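3-oxoacyl-(Acyl-carrier protein) synthase (PDB 4EFI) probably acts as a 3-oxoacyl-[acyl-carrier-protein] synthase, a thiolase-fold enzyme that joins acyl units by decarboxylating condensation in fatty acid synthesis. Local coordinates at residues A[25-30]-A[67-72]; A[81-86]-A[179-184]; A[192-197]-A[254-259]. One frame throughout, in Å; residues are numbered along the deposited sequence. Where two conformers were deposited one is given.

Interaction 1 of 3, residues A[25-30]-A[67-72]; sequences CVPSKQ and GDLCRK
Helix 66-81 packs against the end of strand 17-26 here, through C25, P27, L69 and K72. C25 turns its side chain to the helix. C25 CB lies 3.4 Å from the backbone O of L69. C25 SG, anti to the backbone N (chi1 180°), reaches L69 CD2 at 4.0 Å and K72 CB at 3.9 Å. The aliphatic part of K72 lies along the sulfur, with K72 CD 4.1 Å from C25 SG, before the extended chain leads its NZ away from the strand. This is helix-on-sheet packing of the thiolase fold. Strand 17-26 lies between strands 176-184 and 349-353 in the six-stranded mixed sheet, and the helix covers one face. L69 CD2 also touches P27 CD at 4.1 Å, just past the strand, with the two side chains crossing at about a right angle. No hydrogen bond joins the two segments; the contact is buried and made by packing. T354, at the C-terminus, touches C25, L69 and K72.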
loop_
_atom_site.group_PDB
_atom_site.type_symbol
_atom_site.label_atom_id
_atom_site.label_comp_id
_atom_site.label_asym_id
_atom_site.label_seq_id
_atom_site.Cartn_x
_atom_site.Cartn_y
_atom_site.Cartn_z
ATOM N N CYS A 25 1.463 -9.192 -7.462
ATOM C CA CYS A 25 2.449 -9.540 -8.483
ATOM C C CYS A 25 3.691 -8.689 -8.260
ATOM O O CYS A 25 3.631 -7.445 -8.201
ATOM C CB CYS A 25 1.901 -9.284 -9.890
ATOM S SG CYS A 25 3.087 -9.685 -11.203
ATOM N N VAL A 26 4.835 -9.343 -8.127
ATOM C CA VAL A 26 6.119 -8.677 -7.952
ATOM C C VAL A 26 7.030 -8.946 -9.145
ATOM O O VAL A 26 6.931 -9.982 -9.796
ATOM C CB VAL A 26 6.835 -9.111 -6.654
ATOM C CG1 VAL A 26 6.035 -8.674 -5.463
ATOM C CG2 VAL A 26 7.103 -10.642 -6.612
ATOM N N PRO A 27 7.935 -8.013 -9.460
ATOM C CA PRO A 27 8.954 -8.299 -10.473
ATOM C C PRO A 27 9.729 -9.551 -10.114
ATOM O O PRO A 27 10.053 -9.797 -8.965
ATOM C CB PRO A 27 9.843 -7.038 -10.439
ATOM C CG PRO A 27 8.916 -5.969 -9.994
ATOM C CD PRO A 27 8.039 -6.642 -8.953
ATOM N N SER A 28 10.070 -10.340 -11.126
ATOM C CA SER A 28 10.904 -11.510 -10.938
ATOM C C SER A 28 12.353 -11.133 -10.653
ATOM O O SER A 28 13.080 -11.958 -10.112
ATOM C CB SER A 28 10.831 -12.445 -12.152
ATOM O OG SER A 28 11.306 -11.820 -13.303
ATOM N N LYS A 29 12.747 -9.904 -10.969
ATOM C CA LYS A 29 14.095 -9.433 -10.668
ATOM C C LYS A 29 14.297 -9.291 -9.159
ATOM O O LYS A 29 13.754 -8.381 -8.533
ATOM C CB LYS A 29 14.355 -8.092 -11.356
ATOM N N GLN A 30 15.171 -10.094 -8.558
ATOM C CA GLN A 30 15.451 -10.002 -7.123
ATOM C C GLN A 30 16.822 -9.361 -6.899
ATOM O O GLN A 30 17.822 -9.838 -7.428
ATOM C CB GLN A 30 15.412 -11.391 -6.478
ATOM C CG GLN A 30 15.824 -11.411 -5.001
ATOM C CD GLN A 30 16.098 -12.816 -4.477
ATOM O OE1 GLN A 30 17.143 -13.084 -3.874
ATOM N NE2 GLN A 30 15.155 -13.719 -4.702
ATOM N N GLY A 67 1.062 -0.390 -13.431
ATOM C CA GLY A 67 -0.092 -0.850 -14.173
ATOM C C GLY A 67 0.081 -2.279 -14.672
ATOM O O GLY A 67 -0.879 -3.067 -14.717
ATOM N N ASP A 68 1.269 -2.598 -15.169
ATOM C CA ASP A 68 1.514 -3.956 -15.673
ATOM C C ASP A 68 1.421 -4.980 -14.533
ATOM O O ASP A 68 0.880 -6.078 -14.705
ATOM C CB ASP A 68 2.907 -4.079 -16.302
ATOM C CG ASP A 68 3.098 -3.266 -17.570
ATOM O OD1 ASP A 68 2.122 -3.130 -18.363
ATOM O OD2 ASP A 68 4.234 -2.784 -17.767
ATOM N N LEU A 69 2.003 -4.662 -13.389
ATOM C CA LEU A 69 1.984 -5.552 -12.240
ATOM C C LEU A 69 0.569 -5.769 -11.774
ATOM O O LEU A 69 0.161 -6.903 -11.482
ATOM C CB LEU A 69 2.832 -4.985 -11.098
ATOM C CG LEU A 69 4.332 -4.831 -11.375
ATOM C CD1 LEU A 69 5.032 -4.089 -10.250
ATOM C CD2 LEU A 69 4.980 -6.196 -11.595
ATOM N N CYS A 70 -0.211 -4.694 -11.697
ATOM C CA CYS A 70 -1.624 -4.817 -11.348
ATOM C C CYS A 70 -2.422 -5.596 -12.373
ATOM O O CYS A 70 -3.305 -6.361 -11.989
ATOM C CB CYS A 70 -2.269 -3.447 -11.146
ATOM S SG CYS A 70 -1.621 -2.519 -9.710
ATOM N N ARG A 71 -2.126 -5.437 -13.665
ATOM C CA ARG A 71 -2.827 -6.206 -14.705
ATOM C C ARG A 71 -2.587 -7.703 -14.501
ATOM O O ARG A 71 -3.520 -8.510 -14.531
ATOM C CB ARG A 71 -2.349 -5.832 -16.116
ATOM C CG ARG A 71 -3.110 -6.596 -17.222
ATOM C CD ARG A 71 -2.511 -6.473 -18.603
ATOM N NE ARG A 71 -1.130 -6.925 -18.660
ATOM C CZ ARG A 71 -0.050 -6.141 -18.768
ATOM N NH1 ARG A 71 -0.128 -4.814 -18.869
ATOM N NH2 ARG A 71 1.144 -6.708 -18.786
ATOM N N LYS A 72 -1.340 -8.105 -14.288
ATOM C CA LYS A 72 -1.028 -9.529 -14.115
ATOM C C LYS A 72 -1.683 -10.072 -12.844
ATOM O O LYS A 72 -2.248 -11.173 -12.839
ATOM C CB LYS A 72 0.495 -9.713 -14.067
ATOM C CG LYS A 72 1.143 -9.393 -15.400
ATOM C CD LYS A 72 2.660 -9.338 -15.298
ATOM C CE LYS A 72 3.301 -9.168 -16.676
ATOM N NZ LYS A 72 4.581 -8.418 -16.573
#

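Interaction 2 of 3, residues A[81-86]-A[179-184]; sequences LGWQAD and MTALET
W83 and L81 both carry CG anti to their own carbonyl carbon (chi1 -77° and -71°), and these rotamers bring the indole and the leucine tip to A181 on strand 176-184. L81 CD1 lies over one face of the W83 ring and presses on A181 CB at 3.5 Å. W83 CZ3 reaches A181 CB too, at 3.6 Å. The six-membered ring also comes up to the strand backbone: W83 CH2 is 3.6 Å from L182 O, which sits at the ring edge near its plane. E183 crosses W83 at a slant, its CD and OE1 each 3.8 Å from W83 CZ2 and its carboxylate turned 57° from the ring. A water bridges the two side chains. It accepts from W83 NE1 at 2.9 Å, in the plane of the indole, and donates to E183 OE1 at 2.8 Å. The other carboxylate oxygen, OE2, forms a salt bridge with R149, which also makes a cation-pi contact with W83. G82, with positive phi, is the C' residue of the Schellman motif that ends helix 66-81. The chain thus turns out of this helix toward strand 90-94 while W83 packs onto strand 176-184, whose other face carries L182 against helix 130-143.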
loop_
_atom_site.group_PDB
_atom_site.type_symbol
_atom_site.label_atom_id
_atom_site.label_comp_id
_atom_site.label_asym_id
_atom_site.label_seq_id
_atom_site.Cartn_x
_atom_site.Cartn_y
_atom_site.Cartn_z
ATOM N N LEU A 81 -11.180 -16.401 -9.119
ATOM C CA LEU A 81 -12.550 -16.176 -8.688
ATOM C C LEU A 81 -13.568 -16.707 -9.681
ATOM O O LEU A 81 -14.702 -16.976 -9.303
ATOM C CB LEU A 81 -12.811 -14.680 -8.491
ATOM C CG LEU A 81 -12.113 -14.094 -7.272
ATOM C CD1 LEU A 81 -12.243 -12.573 -7.264
ATOM C CD2 LEU A 81 -12.645 -14.669 -5.976
ATOM N N GLY A 82 -13.179 -16.805 -10.952
ATOM C CA GLY A 82 -14.120 -17.152 -12.006
ATOM C C GLY A 82 -15.068 -16.024 -12.334
ATOM O O GLY A 82 -16.180 -16.265 -12.823
ATOM N N TRP A 83 -14.636 -14.786 -12.108
ATOM C CA TRP A 83 -15.444 -13.627 -12.446
ATOM C C TRP A 83 -15.271 -13.283 -13.923
ATOM O O TRP A 83 -14.138 -13.076 -14.383
ATOM C CB TRP A 83 -15.003 -12.436 -11.603
ATOM C CG TRP A 83 -15.489 -12.449 -10.190
ATOM C CD1 TRP A 83 -16.124 -13.451 -9.550
ATOM C CD2 TRP A 83 -15.374 -11.375 -9.248
ATOM N NE1 TRP A 83 -16.426 -13.083 -8.259
ATOM C CE2 TRP A 83 -15.968 -11.805 -8.053
ATOM C CE3 TRP A 83 -14.824 -10.093 -9.304
ATOM C CZ2 TRP A 83 -16.036 -10.992 -6.910
ATOM C CZ3 TRP A 83 -14.904 -9.284 -8.168
ATOM C CH2 TRP A 83 -15.507 -9.734 -6.999
ATOM N N GLN A 84 -16.374 -13.146 -14.643
ATOM C CA GLN A 84 -16.314 -12.744 -16.039
ATOM C C GLN A 84 -16.022 -11.257 -16.149
ATOM O O GLN A 84 -16.482 -10.453 -15.327
ATOM C CB GLN A 84 -17.617 -13.080 -16.758
ATOM C CG GLN A 84 -18.047 -14.548 -16.631
ATOM C CD GLN A 84 -16.940 -15.470 -17.028
ATOM O OE1 GLN A 84 -16.378 -15.344 -18.120
ATOM N NE2 GLN A 84 -16.585 -16.388 -16.146
ATOM N N ALA A 85 -15.290 -10.872 -17.177
ATOM C CA ALA A 85 -14.904 -9.465 -17.344
ATOM C C ALA A 85 -16.116 -8.537 -17.411
ATOM O O ALA A 85 -16.071 -7.405 -16.932
ATOM C CB ALA A 85 -14.062 -9.335 -18.602
ATOM N N ASP A 86 -17.215 -8.993 -17.984
ATOM C CA ASP A 86 -18.391 -8.164 -18.147
ATOM C C ASP A 86 -19.109 -7.850 -16.839
ATOM O O ASP A 86 -20.034 -7.043 -16.819
ATOM C CB ASP A 86 -19.380 -8.762 -19.166
ATOM C CG ASP A 86 -19.899 -10.141 -18.782
ATOM O OD1 ASP A 86 -19.690 -10.619 -17.651
ATOM O OD2 ASP A 86 -20.556 -10.759 -19.653
ATOM N N MET A 179 -4.045 -6.582 -6.927
ATOM C CA MET A 179 -5.450 -6.430 -7.258
ATOM C C MET A 179 -6.286 -7.062 -6.156
ATOM O O MET A 179 -6.055 -8.213 -5.804
ATOM C CB MET A 179 -5.779 -7.047 -8.633
ATOM C CG MET A 179 -7.145 -6.604 -9.165
ATOM S SD MET A 179 -7.118 -4.894 -9.792
ATOM C CE MET A 179 -6.489 -5.165 -11.435
ATOM N N THR A 180 -7.254 -6.303 -5.650
ATOM C CA THR A 180 -8.198 -6.741 -4.627
ATOM C C THR A 180 -9.594 -6.702 -5.215
ATOM O O THR A 180 -9.976 -5.714 -5.869
ATOM C CB THR A 180 -8.152 -5.805 -3.393
ATOM O OG1 THR A 180 -6.849 -5.865 -2.801
ATOM C CG2 THR A 180 -9.189 -6.207 -2.329
ATOM N N ALA A 181 -10.355 -7.772 -5.011
ATOM C CA ALA A 181 -11.745 -7.866 -5.471
ATOM C C ALA A 181 -12.653 -7.575 -4.303
ATOM O O ALA A 181 -12.475 -8.136 -3.225
ATOM C CB ALA A 181 -12.042 -9.275 -5.980
ATOM N N LEU A 182 -13.647 -6.729 -4.535
ATOM C CA LEU A 182 -14.704 -6.456 -3.575
ATOM C C LEU A 182 -16.034 -6.859 -4.182
ATOM O O LEU A 182 -16.258 -6.663 -5.363
ATOM C CB LEU A 182 -14.785 -4.969 -3.226
ATOM C CG LEU A 182 -13.526 -4.292 -2.749
ATOM C CD1 LEU A 182 -13.851 -2.826 -2.494
ATOM C CD2 LEU A 182 -12.975 -4.945 -1.481
ATOM N N GLU A 183 -16.935 -7.388 -3.360
ATOM C CA GLU A 183 -18.260 -7.807 -3.828
ATOM C C GLU A 183 -19.344 -7.503 -2.798
ATOM O O GLU A 183 -19.109 -7.528 -1.594
ATOM C CB GLU A 183 -18.292 -9.315 -4.158
ATOM C CG GLU A 183 -19.542 -9.750 -4.940
ATOM C CD GLU A 183 -19.500 -11.177 -5.454
ATOM O OE1 GLU A 183 -18.933 -12.043 -4.763
ATOM O OE2 GLU A 183 -20.060 -11.412 -6.549
ATOM N N THR A 184 -20.539 -7.220 -3.287
ATOM C CA THR A 184 -21.716 -7.133 -2.453
ATOM C C THR A 184 -21.811 -8.389 -1.560
ATOM O O THR A 184 -21.531 -9.515 -2.002
ATOM C CB THR A 184 -22.972 -6.895 -3.360
ATOM O OG1 THR A 184 -24.162 -6.824 -2.570
ATOM C CG2 THR A 184 -23.108 -7.964 -4.406
HETATM O O HOH W 1 -18.045 -14.290 -6.210
#

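Interaction 3 of 3, residues A[192-197]-A[254-259]; sequences HFIIGA and LDIAGR
The H192 ring packs on the backbone of the last turn of helix 235-257. I256 O stands over one face of the imidazole, offset toward the rim, and is 3.4 Å from H192 CE1. A257 CA lies over the ring face as well. It makes a CH-pi contact, 4.1 Å from the centroid of the H192 ring and 26° off the normal. The peptide that links I256 and A257 is tilted to the imidazole plane. The A257 methyl adds a looser touch, with CB 4.1 Å from H192 CD2.

The second kind of contact is aliphatic. I256 puts CG1 between its backbone N and carbonyl carbon (chi1 69°), and CD1 then reaches back to the strand. I256 CD1 meets I194 CG1 at 3.8 Å and I194 CD1 at 4.0 Å, and it also lies 4.1 Å from H192 CB. I194 has further cover from L249, R252 and T253 of the same helix.

These contacts seat the C-terminal end of the helix on strand 190-197, in the five-stranded mixed sheet of the thiolase fold. The strand lies between strands 10-15 and 335-343. F193 turns away from the helix and packs on the other side of the sheet, where its ring meets W136 edge-to-face.

No hydrogen bond joins the two segments. G258 follows with positive phi and takes the chain out of the helix.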
loop_
_atom_site.group_PDB
_atom_site.type_symbol
_atom_site.label_atom_id
_atom_site.label_comp_id
_atom_site.label_asym_id
_atom_site.label_seq_id
_atom_site.Cartn_x
_atom_site.Cartn_y
_atom_site.Cartn_z
ATOM N N HIS A 192 -15.033 -0.531 9.472
ATOM C CA HIS A 192 -14.777 0.798 10.028
ATOM C C HIS A 192 -13.456 1.340 9.507
ATOM O O HIS A 192 -12.478 0.590 9.349
ATOM C CB HIS A 192 -14.718 0.746 11.553
ATOM C CG HIS A 192 -15.988 0.280 12.177
ATOM N ND1 HIS A 192 -16.998 1.141 12.541
ATOM C CD2 HIS A 192 -16.434 -0.966 12.457
ATOM C CE1 HIS A 192 -18.005 0.448 13.043
ATOM N NE2 HIS A 192 -17.687 -0.833 13.006
ATOM N N PHE A 193 -13.424 2.644 9.233
ATOM C CA PHE A 193 -12.273 3.302 8.638
ATOM C C PHE A 193 -12.077 4.659 9.288
ATOM O O PHE A 193 -13.039 5.295 9.726
ATOM C CB PHE A 193 -12.489 3.545 7.149
ATOM C CG PHE A 193 -12.864 2.322 6.376
ATOM C CD1 PHE A 193 -14.195 1.952 6.234
ATOM C CD2 PHE A 193 -11.900 1.539 5.759
ATOM C CE1 PHE A 193 -14.537 0.820 5.499
ATOM C CE2 PHE A 193 -12.251 0.428 5.019
ATOM C CZ PHE A 193 -13.565 0.058 4.903
ATOM N N ILE A 194 -10.819 5.090 9.347
ATOM C CA ILE A 194 -10.467 6.459 9.747
ATOM C C ILE A 194 -9.500 6.996 8.715
ATOM O O ILE A 194 -8.570 6.292 8.307
ATOM C CB ILE A 194 -9.842 6.529 11.153
ATOM C CG1 ILE A 194 -10.790 5.899 12.181
ATOM C CG2 ILE A 194 -9.499 7.992 11.499
ATOM C CD1 ILE A 194 -10.314 6.011 13.629
ATOM N N ILE A 195 -9.747 8.204 8.212
ATOM C CA ILE A 195 -8.905 8.788 7.167
ATOM C C ILE A 195 -8.538 10.217 7.532
ATOM O O ILE A 195 -9.432 11.034 7.790
ATOM C CB ILE A 195 -9.585 8.772 5.777
ATOM C CG1 ILE A 195 -10.000 7.355 5.370
ATOM C CG2 ILE A 195 -8.652 9.363 4.729
ATOM C CD1 ILE A 195 -10.770 7.300 4.037
ATOM N N GLY A 196 -7.244 10.526 7.609
ATOM C CA GLY A 196 -6.781 11.854 7.972
ATOM C C GLY A 196 -5.748 12.403 7.013
ATOM O O GLY A 196 -5.086 11.641 6.314
ATOM N N ALA A 197 -5.574 13.718 7.026
ATOM C CA ALA A 197 -4.683 14.413 6.091
ATOM C C ALA A 197 -4.028 15.587 6.794
ATOM O O ALA A 197 -4.660 16.259 7.611
ATOM C CB ALA A 197 -5.467 14.932 4.899
ATOM N N LEU A 254 -9.490 0.876 17.089
ATOM C CA LEU A 254 -9.881 -0.221 17.964
ATOM C C LEU A 254 -11.167 0.128 18.698
ATOM O O LEU A 254 -12.071 -0.699 18.815
ATOM C CB LEU A 254 -8.769 -0.545 18.961
ATOM C CG LEU A 254 -7.590 -1.281 18.316
ATOM C CD1 LEU A 254 -6.442 -1.491 19.283
ATOM C CD2 LEU A 254 -8.038 -2.618 17.766
ATOM N N ASP A 255 -11.257 1.361 19.180
ATOM C CA ASP A 255 -12.411 1.782 19.964
ATOM C C ASP A 255 -13.698 1.736 19.129
ATOM O O ASP A 255 -14.719 1.227 19.581
ATOM C CB ASP A 255 -12.178 3.186 20.549
ATOM C CG ASP A 255 -11.145 3.198 21.672
ATOM O OD1 ASP A 255 -10.828 2.127 22.235
ATOM O OD2 ASP A 255 -10.639 4.296 22.000
ATOM N N ILE A 256 -13.652 2.242 17.902
ATOM C CA ILE A 256 -14.869 2.306 17.072
ATOM C C ILE A 256 -15.289 0.967 16.443
ATOM O O ILE A 256 -16.456 0.777 16.097
ATOM C CB ILE A 256 -14.796 3.408 15.977
ATOM C CG1 ILE A 256 -13.775 3.072 14.878
ATOM C CG2 ILE A 256 -14.510 4.766 16.618
ATOM C CD1 ILE A 256 -13.782 4.082 13.711
ATOM N N ALA A 257 -14.351 0.034 16.320
ATOM C CA ALA A 257 -14.641 -1.273 15.733
ATOM C C ALA A 257 -15.215 -2.289 16.730
ATOM O O ALA A 257 -15.690 -3.350 16.324
ATOM C CB ALA A 257 -13.392 -1.827 15.062
ATOM N N GLY A 258 -15.146 -1.972 18.018
ATOM C CA GLY A 258 -15.852 -2.712 19.053
ATOM C C GLY A 258 -15.309 -4.077 19.461
ATOM O O GLY A 258 -15.986 -4.817 20.187
ATOM N N ARG A 259 -14.098 -4.407 19.025
ATOM C CA ARG A 259 -13.466 -5.692 19.339
ATOM C C ARG A 259 -12.212 -5.514 20.197
ATOM O O ARG A 259 -11.393 -4.629 19.956
ATOM C CB ARG A 259 -13.084 -6.433 18.049
ATOM C CG ARG A 259 -14.261 -6.918 17.217
ATOM C CD ARG A 259 -14.916 -8.141 17.841
ATOM N NE ARG A 259 -14.017 -9.294 17.837
ATOM C CZ ARG A 259 -13.994 -10.237 16.897
ATOM N NH1 ARG A 259 -14.833 -10.198 15.870
ATOM N NH2 ARG A 259 -13.128 -11.234 16.993
#

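Interactions 1 and 2 reach one sheet. Helix 66-81 meets strand 17-26 in interaction 1; the end of that helix and the loop after it meet the neighbouring strand 176-184 in interaction 2. Their centres are 19 Å apart, and they touch where C70 O lies 3.4 Å from M179 CE. Interaction 3 belongs to the other sheet. Strand 190-197 follows strand 176-184 in the chain, yet interactions 2 and 3 do not touch: their centres are 26 Å apart and their nearest atoms about 8 Å. Interactions 1 and 3 lie on opposite sides of the chain centre, with centres 31 Å apart. Both set a helix on a strand, while interaction 2 relies largely on the loop.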